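Hypothetical protein (Bacteroides fragilis, PDB 4JX0) is an exported two-domain protein of unknown function that binds magnesium and joins an E-set-like beta domain to a second, coagulation factor 5/8 type C-like domain. Local coordinates at residues 38-43 and 69-74; 51-56 and 173-178; 81-86 and 148-153; 103-108 and 142-147. One frame throughout, in Å; residues are numbered along the deposited sequence.

Interaction 1. Residues 38-43 and 69-74; sequences VYLGYY and FKVKVT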
# COMPACT_ATOMS: atom_id res chain seq x y z
N VAL A 38 -18.60 -26.76 2.18
CA VAL A 38 -18.66 -25.29 2.18
C VAL A 38 -17.24 -24.83 2.50
O VAL A 38 -16.65 -25.30 3.47
CB VAL A 38 -19.71 -24.72 3.16
CG1 VAL A 38 -19.78 -23.20 3.05
CG2 VAL A 38 -21.08 -25.34 2.90
N TYR A 39 -16.66 -23.94 1.68
CA TYR A 39 -15.28 -23.52 1.89
C TYR A 39 -15.03 -22.12 1.35
O TYR A 39 -15.91 -21.53 0.72
CB TYR A 39 -14.33 -24.55 1.23
CG TYR A 39 -14.49 -24.66 -0.28
CD1 TYR A 39 -15.53 -25.39 -0.83
CD2 TYR A 39 -13.56 -24.09 -1.14
CE1 TYR A 39 -15.68 -25.50 -2.21
CE2 TYR A 39 -13.69 -24.21 -2.52
CZ TYR A 39 -14.74 -24.93 -3.05
OH TYR A 39 -14.90 -25.04 -4.42
N LEU A 40 -13.83 -21.60 1.62
CA LEU A 40 -13.40 -20.27 1.22
C LEU A 40 -12.77 -20.29 -0.19
O LEU A 40 -11.85 -21.07 -0.46
CB LEU A 40 -12.37 -19.72 2.24
CG LEU A 40 -12.81 -18.58 3.14
CD1 LEU A 40 -14.03 -18.93 3.89
CD2 LEU A 40 -11.72 -18.25 4.13
N GLY A 41 -13.27 -19.41 -1.06
CA GLY A 41 -12.75 -19.24 -2.42
C GLY A 41 -11.67 -18.18 -2.46
O GLY A 41 -11.94 -17.03 -2.09
N TYR A 42 -10.44 -18.55 -2.84
CA TYR A 42 -9.33 -17.59 -2.92
C TYR A 42 -8.19 -18.13 -3.78
O TYR A 42 -7.92 -19.34 -3.76
CB TYR A 42 -8.78 -17.23 -1.53
CG TYR A 42 -8.30 -18.40 -0.71
CD1 TYR A 42 -9.15 -19.07 0.15
CD2 TYR A 42 -6.96 -18.81 -0.75
CE1 TYR A 42 -8.71 -20.15 0.92
CE2 TYR A 42 -6.51 -19.89 0.00
CZ TYR A 42 -7.39 -20.57 0.82
OH TYR A 42 -6.97 -21.61 1.61
N TYR A 43 -7.51 -17.24 -4.51
CA TYR A 43 -6.37 -17.62 -5.33
C TYR A 43 -5.10 -17.64 -4.49
O TYR A 43 -4.89 -16.75 -3.65
CB TYR A 43 -6.20 -16.66 -6.51
CG TYR A 43 -7.40 -16.65 -7.43
CD1 TYR A 43 -7.69 -17.75 -8.23
CD2 TYR A 43 -8.26 -15.56 -7.49
CE1 TYR A 43 -8.80 -17.76 -9.08
CE2 TYR A 43 -9.36 -15.55 -8.34
CZ TYR A 43 -9.64 -16.65 -9.13
OH TYR A 43 -10.73 -16.67 -9.98
N PHE A 69 -14.69 -11.81 1.38
CA PHE A 69 -14.24 -13.19 1.15
C PHE A 69 -15.32 -13.98 0.44
O PHE A 69 -16.46 -13.96 0.89
CB PHE A 69 -13.92 -13.87 2.48
CG PHE A 69 -12.79 -13.24 3.24
CD1 PHE A 69 -11.47 -13.60 2.97
CD2 PHE A 69 -13.02 -12.27 4.20
CE1 PHE A 69 -10.42 -13.01 3.66
CE2 PHE A 69 -11.97 -11.69 4.89
CZ PHE A 69 -10.67 -12.06 4.61
N LYS A 70 -14.95 -14.72 -0.62
CA LYS A 70 -15.89 -15.56 -1.37
C LYS A 70 -16.09 -16.88 -0.63
O LYS A 70 -15.11 -17.48 -0.18
CB LYS A 70 -15.34 -15.82 -2.78
CG LYS A 70 -16.36 -16.40 -3.74
CD LYS A 70 -15.94 -16.21 -5.21
CE LYS A 70 -14.88 -17.18 -5.66
NZ LYS A 70 -14.45 -16.93 -7.06
N VAL A 71 -17.34 -17.34 -0.48
CA VAL A 71 -17.65 -18.61 0.19
C VAL A 71 -18.33 -19.50 -0.82
O VAL A 71 -19.42 -19.17 -1.27
CB VAL A 71 -18.51 -18.43 1.46
CG1 VAL A 71 -18.71 -19.77 2.17
CG2 VAL A 71 -17.89 -17.40 2.40
N LYS A 72 -17.70 -20.63 -1.19
CA LYS A 72 -18.23 -21.56 -2.18
C LYS A 72 -18.84 -22.81 -1.52
O LYS A 72 -18.48 -23.18 -0.41
CB LYS A 72 -17.10 -22.00 -3.14
CG LYS A 72 -16.45 -20.87 -3.92
CD LYS A 72 -15.21 -21.31 -4.71
CE LYS A 72 -15.54 -22.05 -5.98
NZ LYS A 72 -14.31 -22.42 -6.73
N VAL A 73 -19.77 -23.47 -2.24
CA VAL A 73 -20.38 -24.75 -1.88
C VAL A 73 -20.15 -25.65 -3.10
O VAL A 73 -20.23 -25.16 -4.23
CB VAL A 73 -21.86 -24.67 -1.41
CG1 VAL A 73 -22.77 -24.15 -2.51
CG2 VAL A 73 -22.35 -26.02 -0.88
N THR A 74 -19.80 -26.93 -2.89
CA THR A 74 -19.43 -27.82 -3.99
C THR A 74 -20.57 -28.16 -4.96
O THR A 74 -20.30 -28.45 -6.13
CB THR A 74 -18.82 -29.10 -3.43
OG1 THR A 74 -19.70 -29.66 -2.47
CG2 THR A 74 -17.46 -28.85 -2.81
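Tyr39 lays its ring against the aliphatic chain of Lys72, its antiparallel partner in the sheet. Lys72 CB sits over one ring face, 4.0 Å from the Tyr39 centroid and 22° off the ring normal. This is a CH-pi contact, displaced toward the ring rim. The Lys72 chain then bends at chi3 (78°), so that CE passes the phenol end, with Lys72 CE 3.4 Å from Tyr39 OH. Thr74 CG2 reaches the same ring obliquely, 3.8 Å from Tyr39 CE1. At Tyr39 and Lys72 the backbones exchange two bonds, and Gly41 N adds a third to Lys70 O. Tyr39 N donates to Lys72 O at 2.9 Å, and Lys72 N returns a bond to Tyr39 O at 2.8 Å.

The other face of the sheet is apolar. Val38 CG1 meets Val71 CG1 at 3.7 Å, and Val38 CG2 meets Val73 CG2 at 4.0 Å. Both Val38 and Val71 continue inward onto Leu148 and Val83, so this face belongs to the core of the domain.

Helix 23-31 covers the tyrosine side through Ile25. Tyr39 OH is hydrogen-bonded to Glu22, which also forms a long, weak ion pair with Lys72. The pairing thus divides the chemistry: valines face the core, while the other face carries a tyrosine and a lysine whose polar ends gather near one carboxylate, probably easing its charge.

Interaction 2. Residues 51-56 and 173-178; sequences EAINDL and SIRLDN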
# COMPACT_ATOMS: atom_id res chain seq x y z
N GLU A 51 -1.81 -2.81 4.33
CA GLU A 51 -0.87 -1.73 4.61
C GLU A 51 -1.58 -0.59 5.31
O GLU A 51 -2.71 -0.24 4.97
CB GLU A 51 -0.20 -1.23 3.31
CG GLU A 51 0.67 -2.26 2.62
CD GLU A 51 1.83 -2.81 3.42
OE1 GLU A 51 2.50 -2.02 4.12
OE2 GLU A 51 2.06 -4.04 3.37
N ALA A 52 -0.91 -0.04 6.31
CA ALA A 52 -1.38 1.10 7.09
C ALA A 52 -0.22 2.06 7.28
O ALA A 52 0.95 1.66 7.15
CB ALA A 52 -1.91 0.63 8.43
N ILE A 53 -0.53 3.33 7.58
CA ILE A 53 0.51 4.34 7.79
C ILE A 53 0.20 5.17 9.02
O ILE A 53 -0.96 5.49 9.28
CB ILE A 53 0.78 5.25 6.56
CG1 ILE A 53 -0.49 6.00 6.08
CG2 ILE A 53 1.44 4.47 5.43
CD1 ILE A 53 -0.40 7.52 6.28
N ASN A 54 1.26 5.53 9.77
CA ASN A 54 1.17 6.35 10.97
C ASN A 54 1.95 7.63 10.74
O ASN A 54 3.04 7.60 10.18
CB ASN A 54 1.69 5.60 12.18
CG ASN A 54 1.34 6.24 13.50
OD1 ASN A 54 2.00 7.17 13.96
ND2 ASN A 54 0.25 5.80 14.13
N ASP A 55 1.38 8.76 11.17
CA ASP A 55 1.99 10.08 11.01
C ASP A 55 2.45 10.62 12.37
O ASP A 55 2.50 11.84 12.54
CB ASP A 55 0.97 11.02 10.36
CG ASP A 55 -0.34 11.22 11.12
OD1 ASP A 55 -0.53 10.57 12.17
OD2 ASP A 55 -1.20 12.00 10.63
N LEU A 56 2.77 9.72 13.32
CA LEU A 56 3.15 10.02 14.69
C LEU A 56 1.96 10.61 15.51
O LEU A 56 2.17 11.09 16.62
CB LEU A 56 4.37 10.96 14.76
CG LEU A 56 5.55 10.57 13.88
CD1 LEU A 56 6.69 11.51 14.08
CD2 LEU A 56 6.00 9.14 14.14
N SER A 173 3.78 1.27 8.90
CA SER A 173 4.99 2.02 8.55
C SER A 173 4.76 3.53 8.75
O SER A 173 3.65 4.00 8.54
CB SER A 173 5.40 1.73 7.11
OG SER A 173 4.30 1.69 6.22
N ILE A 174 5.79 4.28 9.17
CA ILE A 174 5.65 5.71 9.44
C ILE A 174 5.71 6.55 8.14
O ILE A 174 6.61 6.39 7.31
CB ILE A 174 6.69 6.24 10.47
CG1 ILE A 174 6.40 5.65 11.87
CG2 ILE A 174 6.69 7.78 10.54
CD1 ILE A 174 7.61 5.64 12.77
N ARG A 175 4.76 7.48 8.02
CA ARG A 175 4.69 8.43 6.91
C ARG A 175 4.00 9.70 7.41
O ARG A 175 2.82 9.68 7.75
CB ARG A 175 3.95 7.87 5.70
CG ARG A 175 3.91 8.84 4.51
CD ARG A 175 3.38 8.21 3.25
NE ARG A 175 1.92 8.32 3.15
CZ ARG A 175 1.17 7.65 2.28
NH1 ARG A 175 1.72 6.80 1.42
NH2 ARG A 175 -0.15 7.83 2.26
N LEU A 176 4.72 10.81 7.38
CA LEU A 176 4.16 12.08 7.81
C LEU A 176 3.27 12.64 6.70
O LEU A 176 3.40 12.24 5.55
CB LEU A 176 5.27 13.08 8.16
CG LEU A 176 6.43 12.55 9.03
CD1 LEU A 176 7.50 13.60 9.17
CD2 LEU A 176 5.94 12.10 10.39
N ASP A 177 2.34 13.52 7.04
CA ASP A 177 1.48 14.18 6.06
C ASP A 177 2.05 15.57 5.97
O ASP A 177 1.46 16.52 6.48
CB ASP A 177 0.00 14.15 6.50
CG ASP A 177 -0.98 14.93 5.65
OD1 ASP A 177 -0.69 15.15 4.45
OD2 ASP A 177 -2.04 15.35 6.20
N ASN A 178 3.28 15.66 5.41
CA ASN A 178 4.02 16.91 5.33
C ASN A 178 4.38 17.30 3.90
O ASN A 178 5.29 18.09 3.73
CB ASN A 178 5.30 16.81 6.17
CG ASN A 178 5.93 18.14 6.47
OD1 ASN A 178 5.25 19.08 6.86
ND2 ASN A 178 7.22 18.26 6.23
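Arg175 N donates to Asn54 O at 2.8 Å, in a nearly straight bond (170° at the hydrogen). One step back, Asn54 N donates to Ser173 O at 3.1 Å. These two bonds join the end of strand 47-54 to the end of strand 165-174 in parallel register. Toward Ala52 the bonds between the two segments are weaker: Ser173 N and Ser173 OG both reach Ala52 O, each weakly. Asn54 also shapes its own chain: its OD1 accepts from Leu56 N at 2.7 Å, an Asx turn. Asn54 ND2 is held by Thr59.

The turn brings Leu56 back toward the other segment. Its CD1 lies 3.8 Å from Leu176 CD2, and its CD2 lies 3.9 Å from Ile174 CG2. Leu56 comes crosswise to Ile174. Away from this cluster, Ile53 CG1 lies over one face of the Arg175 guanidinium. Ile53 CD1 is 4.0 Å from Arg175 NE.

Leu176 and Arg175 also pack on strand 269-276, and Asp177 makes a salt bridge to Lys289. The segment 173-178 therefore leaves one sheet and meets the strands of the following domain. Asp55 and Asp177 stand near each other as like charges. Asp55 is tied to Asn58 N and Asp177 to Lys289, which probably moderates their repulsion at this partly exposed junction.

Interaction 3. Residues 81-86 and 148-153; sequences IKVNLM and LTMEGS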
# COMPACT_ATOMS: atom_id res chain seq x y z
N ILE A 81 -28.14 -21.62 3.36
CA ILE A 81 -27.07 -21.87 4.34
C ILE A 81 -26.53 -20.52 4.80
O ILE A 81 -25.96 -19.80 3.99
CB ILE A 81 -25.91 -22.75 3.76
CG1 ILE A 81 -26.42 -24.04 3.09
CG2 ILE A 81 -24.89 -23.09 4.85
CD1 ILE A 81 -25.56 -24.47 1.97
N LYS A 82 -26.69 -20.19 6.09
CA LYS A 82 -26.15 -18.94 6.64
C LYS A 82 -24.70 -19.18 7.01
O LYS A 82 -24.42 -20.10 7.78
CB LYS A 82 -26.95 -18.46 7.86
CG LYS A 82 -28.36 -17.97 7.53
CD LYS A 82 -29.03 -17.34 8.74
CE LYS A 82 -30.30 -16.59 8.40
NZ LYS A 82 -30.82 -15.81 9.55
N VAL A 83 -23.77 -18.37 6.48
CA VAL A 83 -22.34 -18.49 6.74
C VAL A 83 -21.78 -17.18 7.28
O VAL A 83 -22.31 -16.11 7.00
CB VAL A 83 -21.54 -18.93 5.49
CG1 VAL A 83 -21.83 -20.39 5.16
CG2 VAL A 83 -21.81 -18.03 4.28
N ASN A 84 -20.70 -17.27 8.06
CA ASN A 84 -20.05 -16.10 8.63
C ASN A 84 -18.62 -16.42 9.01
O ASN A 84 -18.28 -17.59 9.10
CB ASN A 84 -20.84 -15.59 9.86
CG ASN A 84 -20.67 -14.09 10.14
OD1 ASN A 84 -19.73 -13.42 9.67
ND2 ASN A 84 -21.59 -13.53 10.91
N LEU A 85 -17.80 -15.38 9.24
CA LEU A 85 -16.42 -15.55 9.71
C LEU A 85 -16.33 -15.23 11.19
O LEU A 85 -17.14 -14.47 11.71
CB LEU A 85 -15.46 -14.64 8.95
CG LEU A 85 -15.15 -15.04 7.53
CD1 LEU A 85 -14.60 -13.86 6.77
CD2 LEU A 85 -14.18 -16.21 7.48
N MSE A 86 -15.32 -15.77 11.85
CA MSE A 86 -15.10 -15.45 13.25
C MSE A 86 -13.61 -15.38 13.51
O MSE A 86 -12.84 -16.02 12.80
CB MSE A 86 -15.79 -16.45 14.19
CG MSE A 86 -15.17 -17.82 14.24
SE MSE A 86 -15.86 -18.77 15.76
CE MSE A 86 -14.70 -18.00 17.18
N LEU A 148 -14.09 -19.89 8.91
CA LEU A 148 -15.44 -19.92 8.37
C LEU A 148 -16.34 -20.76 9.27
O LEU A 148 -15.90 -21.79 9.80
CB LEU A 148 -15.40 -20.49 6.94
CG LEU A 148 -16.72 -20.52 6.18
CD1 LEU A 148 -17.20 -19.12 5.86
CD2 LEU A 148 -16.59 -21.34 4.93
N THR A 149 -17.60 -20.32 9.46
CA THR A 149 -18.58 -21.01 10.31
C THR A 149 -19.94 -21.09 9.63
O THR A 149 -20.21 -20.31 8.72
CB THR A 149 -18.72 -20.29 11.66
OG1 THR A 149 -19.32 -19.01 11.47
CG2 THR A 149 -17.40 -20.13 12.39
N MSE A 150 -20.79 -22.02 10.08
CA MSE A 150 -22.17 -22.19 9.63
C MSE A 150 -23.08 -21.97 10.82
O MSE A 150 -22.75 -22.43 11.91
CB MSE A 150 -22.40 -23.58 9.05
CG MSE A 150 -21.85 -23.76 7.66
SE MSE A 150 -22.41 -25.46 6.90
CE MSE A 150 -21.82 -26.68 8.28
N GLU A 151 -24.21 -21.27 10.62
CA GLU A 151 -25.10 -20.96 11.74
C GLU A 151 -25.82 -22.22 12.27
O GLU A 151 -25.60 -22.60 13.43
CB GLU A 151 -26.12 -19.89 11.34
CG GLU A 151 -26.91 -19.31 12.50
CD GLU A 151 -27.94 -18.29 12.07
OE1 GLU A 151 -27.54 -17.15 11.74
OE2 GLU A 151 -29.14 -18.63 12.04
N GLY A 152 -26.66 -22.82 11.44
CA GLY A 152 -27.45 -23.97 11.86
C GLY A 152 -26.78 -25.30 11.64
O GLY A 152 -25.57 -25.39 11.45
N SER A 153 -27.61 -26.35 11.69
CA SER A 153 -27.23 -27.73 11.43
C SER A 153 -27.96 -28.15 10.16
O SER A 153 -29.20 -28.09 10.12
CB SER A 153 -27.58 -28.63 12.61
OG SER A 153 -26.97 -29.90 12.51
O HOH W 1 -28.00 -21.93 8.75
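Lys82 CD lies out of the plane of the Glu151 carboxylate, on one side of it, about equally near OE1 and OE2; Lys82 CD is 3.4 Å from Glu151 OE1. The two side chains run alongside each other. Lys82 NZ is 4.1 Å from Glu151 OE2, too far apart for a salt bridge. The pair sits at the end of an antiparallel strand pairing in the E-set-like beta domain. Glu151 N donates to Lys82 O, and Asn84 N to Thr149 O at 3.1 Å. The flat Asn84 amide is turned toward its own backbone, and its OD1 accepts from Leu85 N.

The carbonyl of Asn84 takes two donors from one residue. Thr149 N approaches nearly along the C=O axis at 2.8 Å from Asn84 O. Thr149 OG1 comes from above the carbonyl plane, 3.0 Å from the same Asn84 O. With OG1 between the backbone N and the carbonyl carbon (chi1 67°), Thr149 turns CG2 toward Met86, 3.7 Å from Met86 CG.

On the other face, Ile81 CG2 meets the selenium of selenomethionine Met150 at 4.0 Å. Val83 CG1 touches Met150 CG, and Met150 packs on Leu157 and Ile159. At the strand end a water accepts from Gly152 N at 3.1 Å and, weakly, from Lys82 N.

Interaction 4. Residues 103-108 and 142-147; sequences PLFPSE and YVMAIK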
# COMPACT_ATOMS: atom_id res chain seq x y z
N PRO A 103 1.92 -8.60 17.82
CA PRO A 103 0.69 -8.66 18.62
C PRO A 103 -0.56 -8.99 17.81
O PRO A 103 -0.58 -8.81 16.59
CB PRO A 103 0.58 -7.25 19.21
CG PRO A 103 1.30 -6.40 18.24
CD PRO A 103 2.45 -7.23 17.76
N LEU A 104 -1.59 -9.48 18.49
CA LEU A 104 -2.84 -9.82 17.82
C LEU A 104 -3.62 -8.56 17.55
O LEU A 104 -3.63 -7.66 18.39
CB LEU A 104 -3.69 -10.79 18.66
CG LEU A 104 -3.14 -12.21 18.81
CD1 LEU A 104 -3.82 -12.92 19.94
CD2 LEU A 104 -3.29 -12.99 17.51
N PHE A 105 -4.28 -8.50 16.38
CA PHE A 105 -5.13 -7.36 16.04
C PHE A 105 -6.33 -7.39 16.98
O PHE A 105 -6.98 -8.43 17.05
CB PHE A 105 -5.57 -7.43 14.58
CG PHE A 105 -6.39 -6.26 14.12
CD1 PHE A 105 -5.78 -5.08 13.72
CD2 PHE A 105 -7.78 -6.32 14.11
CE1 PHE A 105 -6.54 -3.99 13.30
CE2 PHE A 105 -8.54 -5.24 13.68
CZ PHE A 105 -7.92 -4.08 13.28
N PRO A 106 -6.61 -6.34 17.78
CA PRO A 106 -7.74 -6.42 18.74
C PRO A 106 -9.07 -6.84 18.11
O PRO A 106 -9.41 -6.38 17.03
CB PRO A 106 -7.82 -5.00 19.32
CG PRO A 106 -6.88 -4.17 18.54
CD PRO A 106 -5.90 -5.05 17.90
N SER A 107 -9.82 -7.72 18.80
CA SER A 107 -11.12 -8.24 18.35
C SER A 107 -12.17 -7.13 18.26
O SER A 107 -13.01 -7.18 17.37
CB SER A 107 -11.63 -9.31 19.31
OG SER A 107 -10.66 -10.33 19.53
N GLU A 108 -12.13 -6.17 19.18
CA GLU A 108 -13.05 -5.03 19.20
C GLU A 108 -12.97 -4.19 17.90
O GLU A 108 -13.98 -3.62 17.48
CB GLU A 108 -12.84 -4.12 20.44
CG GLU A 108 -11.45 -3.54 20.63
CD GLU A 108 -10.57 -4.26 21.63
OE1 GLU A 108 -10.50 -5.51 21.57
OE2 GLU A 108 -9.92 -3.57 22.45
N TYR A 142 0.26 -5.94 13.20
CA TYR A 142 -0.72 -6.77 13.89
C TYR A 142 -1.00 -7.96 13.02
O TYR A 142 -0.81 -7.89 11.80
CB TYR A 142 -2.01 -5.99 14.20
CG TYR A 142 -1.78 -4.77 15.08
CD1 TYR A 142 -1.36 -3.57 14.53
CD2 TYR A 142 -2.02 -4.83 16.44
CE1 TYR A 142 -1.14 -2.46 15.33
CE2 TYR A 142 -1.81 -3.71 17.25
CZ TYR A 142 -1.38 -2.53 16.69
OH TYR A 142 -1.15 -1.40 17.45
N VAL A 143 -1.46 -9.04 13.62
CA VAL A 143 -1.76 -10.27 12.89
C VAL A 143 -3.05 -10.85 13.39
O VAL A 143 -3.41 -10.68 14.55
CB VAL A 143 -0.58 -11.27 13.00
CG1 VAL A 143 -0.45 -11.84 14.41
CG2 VAL A 143 -0.71 -12.39 11.98
N MSE A 144 -3.78 -11.53 12.51
CA MSE A 144 -5.01 -12.18 12.94
C MSE A 144 -5.38 -13.33 12.03
O MSE A 144 -5.04 -13.34 10.84
CB MSE A 144 -6.17 -11.20 13.02
CG MSE A 144 -6.52 -10.53 11.71
SE MSE A 144 -8.16 -9.53 11.89
CE MSE A 144 -9.36 -10.93 11.80
N ALA A 145 -6.10 -14.30 12.61
CA ALA A 145 -6.60 -15.48 11.92
C ALA A 145 -8.11 -15.52 12.06
O ALA A 145 -8.64 -15.15 13.11
CB ALA A 145 -5.97 -16.73 12.50
N ILE A 146 -8.79 -15.94 10.99
CA ILE A 146 -10.25 -16.03 10.95
C ILE A 146 -10.66 -17.38 10.38
O ILE A 146 -9.94 -17.92 9.53
CB ILE A 146 -10.89 -14.87 10.13
CG1 ILE A 146 -10.11 -14.57 8.84
CG2 ILE A 146 -10.98 -13.64 11.00
CD1 ILE A 146 -10.91 -13.91 7.74
N LYS A 147 -11.79 -17.93 10.86
CA LYS A 147 -12.28 -19.22 10.38
C LYS A 147 -13.72 -19.10 9.93
O LYS A 147 -14.48 -18.31 10.49
CB LYS A 147 -12.13 -20.35 11.43
CG LYS A 147 -12.96 -20.21 12.70
CD LYS A 147 -12.73 -21.42 13.60
CE LYS A 147 -13.58 -21.39 14.85
NZ LYS A 147 -13.31 -22.55 15.75
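Phe105 and Tyr142 form the close-packed part of this contact. Phe105 CB lies 3.9 Å from Tyr142 CB, with the two side chains roughly perpendicular. Tyr142 CB also sits at the edge of the Phe105 ring, in its plane. Leu104 O lies in turn at the edge of the Tyr142 ring, in its plane. The phenol end of Tyr142 is bound to Asn138 N. With CG anti to the backbone N (chi1 -177°), the Phe105 ring runs alongside Met144, a selenomethionine. Its selenium lies 3.9 Å from Phe105 CD2. It stands obliquely to the ring, 49° off the normal, in a Met-aromatic contact. Leu136 and Leu170 pack against Phe105 as well, so the ring is buried.

Two backbone bonds fix the loop to the strand. Val143 N donates to Pro103 O at 3.1 Å. Phe105 N donates to Val143 O at 3.0 Å. They enclose a single bridge between Leu104 and Val143.

The solvent side is looser. Leu104 is exposed, and its CD2 reaches Val143 CG1 only at 4.4 Å, with Val92 of helix 90-93 nearby. Pro103 and Pro106 are partly exposed. Pro103 CG and Pro106 CD come no closer to Tyr142 CD2 than 4.1 Å and 4.2 Å.

Thus a loop between helix 96-99 and strand 110-117 makes a single beta bridge with strand 142-150, in a domain consistent with the E-set clan.

All four contacts reach one mixed sheet. Interactions 1 and 3 face each other across the core of the domain, their centres 13 Å apart, with Leu40 CD1 3.7 Å from Leu148 CD2. Interactions 3 and 4 share strand 142-150, and Met86 O probably accepts a hydrogen bond from Lys147 N. Interaction 4 also meets interaction 1, where Ile146 packs on Phe69. Interaction 2 stands apart, toward the second domain. Its nearest atoms are about 7 Å from interaction 4 and about 17 Å from interaction 3. The Val71 side chain is about 10 Å, and that of Val83 about 9 Å, from a bound magnesium ion. The magnesium site of Ser208, Asp211, Asn213, Asn314 and Glu315 is separate and lies away from all four contacts.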